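Local coordinates for protein 4-oxalocrotonate decarboxylase NahK (Pseudomonas putida, PDB 5D2I) that catalyses the metal-dependent decarboxylation of (3E)-2-oxohex-3-enedioate to 2-oxopent-4-enoate and CO2 in the breakdown of aromatic hydrocarbons, at residues Ala115-Val120 with Ile237-Ile242; Thr145-Asp150 with Ala168-Phe173. The protein carries 1 engineered substitution. One frame throughout, in Å; residues are numbered along the deposited sequence.

Contact 1: Ala115-Val120 with Ile237-Ile242; sequences AEISVV and IMTGGI. With CA (calcium ion), chain C.
Val119 and Ile237 form a hydrogen-bonded antiparallel pair, N to O in both directions, and beside it Ser118 and Met238 make a non-hydrogen-bonded pair with CA atoms 4.1 Å apart. This antiparallel pairing forms part of the calcium site in the fumarylacetoacetate hydrolase fold, where Met238 is followed by Thr239, Gly240 and Gly241, which stay alongside 115-120. Thr239 suits its place because it offers two donors to one acceptor: its N and its OG1 both bond to Ile117 O, the hydroxyl at 2.6 Å and in the carbonyl plane. Chi1 of 60° sets OG1 between the backbone N and the carbonyl carbon, on the side facing Ile117. Water 2 joins Ile117 N, Thr239 OG1 and Gly240 O. Gly240 has phi 136°, a backbone shape in which a CB would collide with the preceding carbonyl O. The extended chain of Glu116 runs past this glycine to calcium, which OE2 binds at 2.2 Å, while OE1 accepts a weak hydrogen bond from Gly240 N and another from water 1. Glu114 and Glu147 supply further carboxylates to the metal. Met238 bends at its thioether, bringing CE to 3.6 Å from Glu116 OE1. Beyond Gly241, Ile242 N meets Ala115 O at 2.8 Å, almost straight along the carbonyl direction.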
loop_
_atom_site.group_PDB
_atom_site.type_symbol
_atom_site.label_atom_id
_atom_site.label_comp_id
_atom_site.label_asym_id
_atom_site.label_seq_id
_atom_site.Cartn_x
_atom_site.Cartn_y
_atom_site.Cartn_z
ATOM N N ALA A 115 -4.703 5.371 7.410
ATOM C CA ALA A 115 -6.065 5.458 6.910
ATOM C C ALA A 115 -5.974 5.745 5.429
ATOM O O ALA A 115 -5.254 6.652 5.014
ATOM C CB ALA A 115 -6.793 6.579 7.600
ATOM N N GLU A 116 -6.686 4.963 4.629
ATOM C CA GLU A 116 -6.663 5.143 3.187
ATOM C C GLU A 116 -8.054 5.028 2.629
ATOM O O GLU A 116 -8.969 4.529 3.278
ATOM C CB GLU A 116 -5.766 4.081 2.539
ATOM C CG GLU A 116 -4.436 3.974 3.240
ATOM C CD GLU A 116 -3.317 3.457 2.383
ATOM O OE1 GLU A 116 -3.500 3.274 1.157
ATOM O OE2 GLU A 116 -2.233 3.240 2.951
ATOM N N ILE A 117 -8.209 5.502 1.404
ATOM C CA ILE A 117 -9.409 5.208 0.657
ATOM C C ILE A 117 -9.027 4.324 -0.517
ATOM O O ILE A 117 -8.056 4.595 -1.236
ATOM C CB ILE A 117 -10.134 6.484 0.216
ATOM C CG1 ILE A 117 -11.499 6.122 -0.366
ATOM C CG2 ILE A 117 -9.293 7.287 -0.787
ATOM C CD1 ILE A 117 -12.440 5.547 0.684
ATOM N N SER A 118 -9.736 3.212 -0.671
ATOM C CA SER A 118 -9.435 2.325 -1.766
ATOM C C SER A 118 -10.498 2.503 -2.825
ATOM O O SER A 118 -11.565 3.040 -2.555
ATOM C CB SER A 118 -9.414 0.871 -1.291
ATOM O OG SER A 118 -8.395 0.691 -0.324
ATOM N N VAL A 119 -10.193 2.078 -4.039
ATOM C CA VAL A 119 -11.211 2.013 -5.067
ATOM C C VAL A 119 -11.245 0.608 -5.637
ATOM O O VAL A 119 -10.272 -0.140 -5.541
ATOM C CB VAL A 119 -10.911 3.013 -6.207
ATOM C CG1 VAL A 119 -10.852 4.422 -5.660
ATOM C CG2 VAL A 119 -9.603 2.664 -6.880
ATOM N N VAL A 120 -12.386 0.247 -6.212
ATOM C CA VAL A 120 -12.461 -0.913 -7.067
ATOM C C VAL A 120 -12.852 -0.348 -8.413
ATOM O O VAL A 120 -13.751 0.482 -8.502
ATOM C CB VAL A 120 -13.467 -1.945 -6.555
ATOM C CG1 VAL A 120 -13.812 -2.971 -7.642
ATOM C CG2 VAL A 120 -12.905 -2.657 -5.345
ATOM N N ILE A 237 -7.583 -1.089 -5.307
ATOM C CA ILE A 237 -6.377 -0.292 -5.159
ATOM C C ILE A 237 -6.479 0.552 -3.905
ATOM O O ILE A 237 -7.409 1.338 -3.767
ATOM C CB ILE A 237 -6.216 0.689 -6.333
ATOM C CG1 ILE A 237 -6.173 -0.076 -7.658
ATOM C CG2 ILE A 237 -4.964 1.551 -6.146
ATOM C CD1 ILE A 237 -6.571 0.779 -8.853
ATOM N N MET A 238 -5.512 0.415 -3.008
ATOM C CA MET A 238 -5.430 1.307 -1.860
ATOM C C MET A 238 -4.608 2.492 -2.307
ATOM O O MET A 238 -3.445 2.345 -2.709
ATOM C CB MET A 238 -4.744 0.609 -0.696
ATOM C CG MET A 238 -5.469 -0.635 -0.272
ATOM S SD MET A 238 -4.637 -1.375 1.136
ATOM C CE MET A 238 -4.563 0.032 2.201
ATOM N N THR A 239 -5.209 3.674 -2.260
ATOM C CA THR A 239 -4.631 4.795 -2.983
ATOM C C THR A 239 -3.564 5.552 -2.201
ATOM O O THR A 239 -2.869 6.372 -2.773
ATOM C CB THR A 239 -5.697 5.766 -3.481
ATOM O OG1 THR A 239 -6.417 6.283 -2.365
ATOM C CG2 THR A 239 -6.667 5.052 -4.422
ATOM N N GLY A 240 -3.417 5.274 -0.910
ATOM C CA GLY A 240 -2.311 5.884 -0.184
ATOM C C GLY A 240 -2.675 6.420 1.183
ATOM O O GLY A 240 -3.845 6.672 1.469
ATOM N N GLY A 241 -1.667 6.598 2.029
ATOM C CA GLY A 241 -1.900 7.081 3.379
ATOM C C GLY A 241 -2.442 8.498 3.400
ATOM O O GLY A 241 -1.825 9.438 2.891
ATOM N N ILE A 242 -3.608 8.654 4.012
ATOM C CA ILE A 242 -4.229 9.964 4.128
ATOM C C ILE A 242 -3.679 10.637 5.370
ATOM O O ILE A 242 -3.444 11.850 5.398
ATOM C CB ILE A 242 -5.745 9.825 4.223
ATOM C CG1 ILE A 242 -6.300 9.371 2.872
ATOM C CG2 ILE A 242 -6.384 11.155 4.637
ATOM C CD1 ILE A 242 -7.794 9.058 2.876
HETATM CA CA CA C . -0.162 2.682 2.575
HETATM O O HOH W 1 -1.037 2.362 0.402
HETATM O O HOH W 2 -6.148 6.924 0.243
HETATM O O HOH W 3 0.607 4.765 1.748
#

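Contact 2: Thr145-Asp150 with Ala168-Phe173. With CA (calcium ion), chain C.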
loop_
_atom_site.group_PDB
_atom_site.type_symbol
_atom_site.label_atom_id
_atom_site.label_comp_id
_atom_site.label_asym_id
_atom_site.label_seq_id
_atom_site.Cartn_x
_atom_site.Cartn_y
_atom_site.Cartn_z
ATOM N N THR A 145 -10.301 1.966 3.843
ATOM C CA THR A 145 -9.345 0.904 4.105
ATOM C C THR A 145 -8.239 1.413 4.987
ATOM O O THR A 145 -7.691 2.479 4.740
ATOM C CB THR A 145 -8.708 0.422 2.817
ATOM O OG1 THR A 145 -9.742 0.096 1.882
ATOM C CG2 THR A 145 -7.857 -0.833 3.088
ATOM N N VAL A 146 -7.914 0.642 6.013
ATOM C CA VAL A 146 -6.793 0.977 6.860
ATOM C C VAL A 146 -5.673 0.001 6.536
ATOM O O VAL A 146 -5.851 -1.213 6.646
ATOM C CB VAL A 146 -7.179 0.864 8.327
ATOM C CG1 VAL A 146 -5.964 1.067 9.214
ATOM C CG2 VAL A 146 -8.242 1.908 8.652
ATOM N N GLU A 147 -4.521 0.518 6.129
ATOM C CA GLU A 147 -3.426 -0.386 5.863
ATOM C C GLU A 147 -2.676 -0.618 7.133
ATOM O O GLU A 147 -2.528 0.292 7.942
ATOM C CB GLU A 147 -2.450 0.131 4.805
ATOM C CG GLU A 147 -1.604 -1.021 4.286
ATOM C CD GLU A 147 -0.687 -0.660 3.141
ATOM O OE1 GLU A 147 -0.476 0.543 2.881
ATOM O OE2 GLU A 147 -0.169 -1.602 2.501
ATOM N N VAL A 148 -2.223 -1.847 7.325
ATOM C CA VAL A 148 -1.186 -2.073 8.312
ATOM C C VAL A 148 0.087 -2.235 7.505
ATOM O O VAL A 148 0.197 -3.159 6.702
ATOM C CB VAL A 148 -1.423 -3.329 9.117
ATOM C CG1 VAL A 148 -0.349 -3.455 10.198
ATOM C CG2 VAL A 148 -2.801 -3.270 9.758
ATOM N N ILE A 149 1.025 -1.314 7.678
ATOM C CA ILE A 149 2.304 -1.438 7.002
ATOM C C ILE A 149 3.319 -1.927 7.995
ATOM O O ILE A 149 3.222 -1.649 9.188
ATOM C CB ILE A 149 2.781 -0.118 6.406
ATOM C CG1 ILE A 149 2.652 1.017 7.417
ATOM C CG2 ILE A 149 1.973 0.216 5.160
ATOM C CD1 ILE A 149 3.255 2.308 6.911
ATOM N N ASP A 150 4.306 -2.649 7.499
ATOM C CA ASP A 150 5.254 -3.271 8.390
ATOM C C ASP A 150 6.487 -3.534 7.572
ATOM O O ASP A 150 6.635 -4.609 7.004
ATOM C CB ASP A 150 4.694 -4.593 8.896
ATOM C CG ASP A 150 5.433 -5.111 10.106
ATOM O OD1 ASP A 150 6.012 -4.294 10.849
ATOM O OD2 ASP A 150 5.453 -6.346 10.325
ATOM N N ALA A 168 6.585 -2.680 -0.746
ATOM C CA ALA A 168 6.110 -1.416 -0.178
ATOM C C ALA A 168 5.567 -1.600 1.226
ATOM O O ALA A 168 4.582 -0.963 1.605
ATOM C CB ALA A 168 5.065 -0.742 -1.091
ATOM N N SER A 169 6.235 -2.469 1.986
ATOM C CA SER A 169 5.944 -2.683 3.404
ATOM C C SER A 169 4.540 -3.211 3.657
ATOM O O SER A 169 4.023 -3.077 4.766
ATOM C CB SER A 169 6.133 -1.387 4.202
ATOM O OG SER A 169 7.364 -0.756 3.888
ATOM N N SER A 170 3.928 -3.816 2.649
ATOM C CA SER A 170 2.562 -4.296 2.786
ATOM C C SER A 170 2.511 -5.479 3.718
ATOM O O SER A 170 3.426 -6.299 3.734
ATOM C CB SER A 170 2.006 -4.703 1.426
ATOM O OG SER A 170 2.004 -3.591 0.567
ATOM N N THR A 171 1.429 -5.591 4.483
ATOM C CA THR A 171 1.285 -6.751 5.337
ATOM C C THR A 171 -0.177 -7.061 5.696
ATOM O O THR A 171 -0.580 -8.225 5.697
ATOM C CB THR A 171 2.228 -6.669 6.586
ATOM O OG1 THR A 171 2.587 -7.992 7.008
ATOM C CG2 THR A 171 1.598 -5.908 7.741
ATOM N N ARG A 172 -0.964 -6.040 6.020
ATOM C CA ARG A 172 -2.391 -6.237 6.239
ATOM C C ARG A 172 -3.131 -5.040 5.701
ATOM O O ARG A 172 -2.580 -3.942 5.583
ATOM C CB ARG A 172 -2.733 -6.387 7.721
ATOM C CG ARG A 172 -1.995 -7.486 8.451
ATOM C CD ARG A 172 -2.548 -8.860 8.136
ATOM N NE ARG A 172 -1.871 -9.854 8.960
ATOM C CZ ARG A 172 -0.766 -10.501 8.601
ATOM N NH1 ARG A 172 -0.218 -10.286 7.412
ATOM N NH2 ARG A 172 -0.213 -11.371 9.438
ATOM N N PHE A 173 -4.384 -5.248 5.353
ATOM C CA PHE A 173 -5.250 -4.121 5.075
ATOM C C PHE A 173 -6.604 -4.459 5.645
ATOM O O PHE A 173 -7.026 -5.615 5.651
ATOM C CB PHE A 173 -5.303 -3.787 3.582
ATOM C CG PHE A 173 -5.952 -4.845 2.736
ATOM C CD1 PHE A 173 -5.230 -5.944 2.292
ATOM C CD2 PHE A 173 -7.281 -4.730 2.370
ATOM C CE1 PHE A 173 -5.832 -6.918 1.501
ATOM C CE2 PHE A 173 -7.893 -5.701 1.590
ATOM C CZ PHE A 173 -7.171 -6.794 1.157
HETATM CA CA CA C . -0.162 2.682 2.575
HETATM O O HOH W 4 -0.662 -4.080 3.510
HETATM O O HOH W 5 5.013 -8.001 8.134
HETATM O O HOH W 1 -1.037 2.362 0.402
HETATM O O HOH W 3 0.607 4.765 1.748
#
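With CG anti to the backbone N (chi1 -163°) and the chain extended beyond it, Glu147 sends its carboxylate past Arg172 O to the calcium ion, while on the other face of the sheet chi1 of -176° in Val148 turns CG1 to the Thr171 methyl. The two segments are neighbouring antiparallel strands of the fumarylacetoacetate hydrolase fold, their axes 4.5 Å apart at closest approach. Val148 and Arg172 form the hydrogen-bonded pair: Arg172 N lies on a lone pair of Val148 O, but Val148 N approaches Arg172 O from above the carbonyl plane, at 2.7 Å. Their CB atoms come within 3.6 Å, so the beta-branched valine lies against the aliphatic start of the arginine. The guanidinium turns back to its own strand, NH1 bonding to Thr171 O.

Glutamate suits position 147 because its two oxygens divide the work. Glu147 OE1 binds the calcium ion directly; OE2 forms a salt bridge with Lys69, a residue of the 2-oxoglutarate site. Water 4, in hydrogen-bonding range of OE2 and Arg172 O, also accepts from Thr171 N. Phe173, on the same face as Glu147, receives the Thr145 methyl at its ring edge. At the far end Asp150 N donates to Ser169 O, and the Asp150 carboxylate is held by Ile109 N and His110 N. Water 5 bridges the two segments there, lying 2.8 Å from Asp150 OD2 and 2.7 Å from Thr171 OG1.

Contacts 1 and 2 have centres 11 Å apart and belong to one mixed sheet, in which strands 112-121 and 139-149 are antiparallel neighbours. Along the chain contact 2 is nested within the loop that contact 1 closes. The pairing of those two strands brings Glu116 of contact 1 and Glu147 of contact 2 to one calcium ion, and waters 1 and 3 on the metal are common to both contacts. The seam is tight: Glu116 N lies 2.7 Å from Thr145 O, a probable backbone hydrogen bond, and Met238 packs on both Glu147 and Phe173. The shared sheet thus places two of the metal's carboxylate ligands side by side.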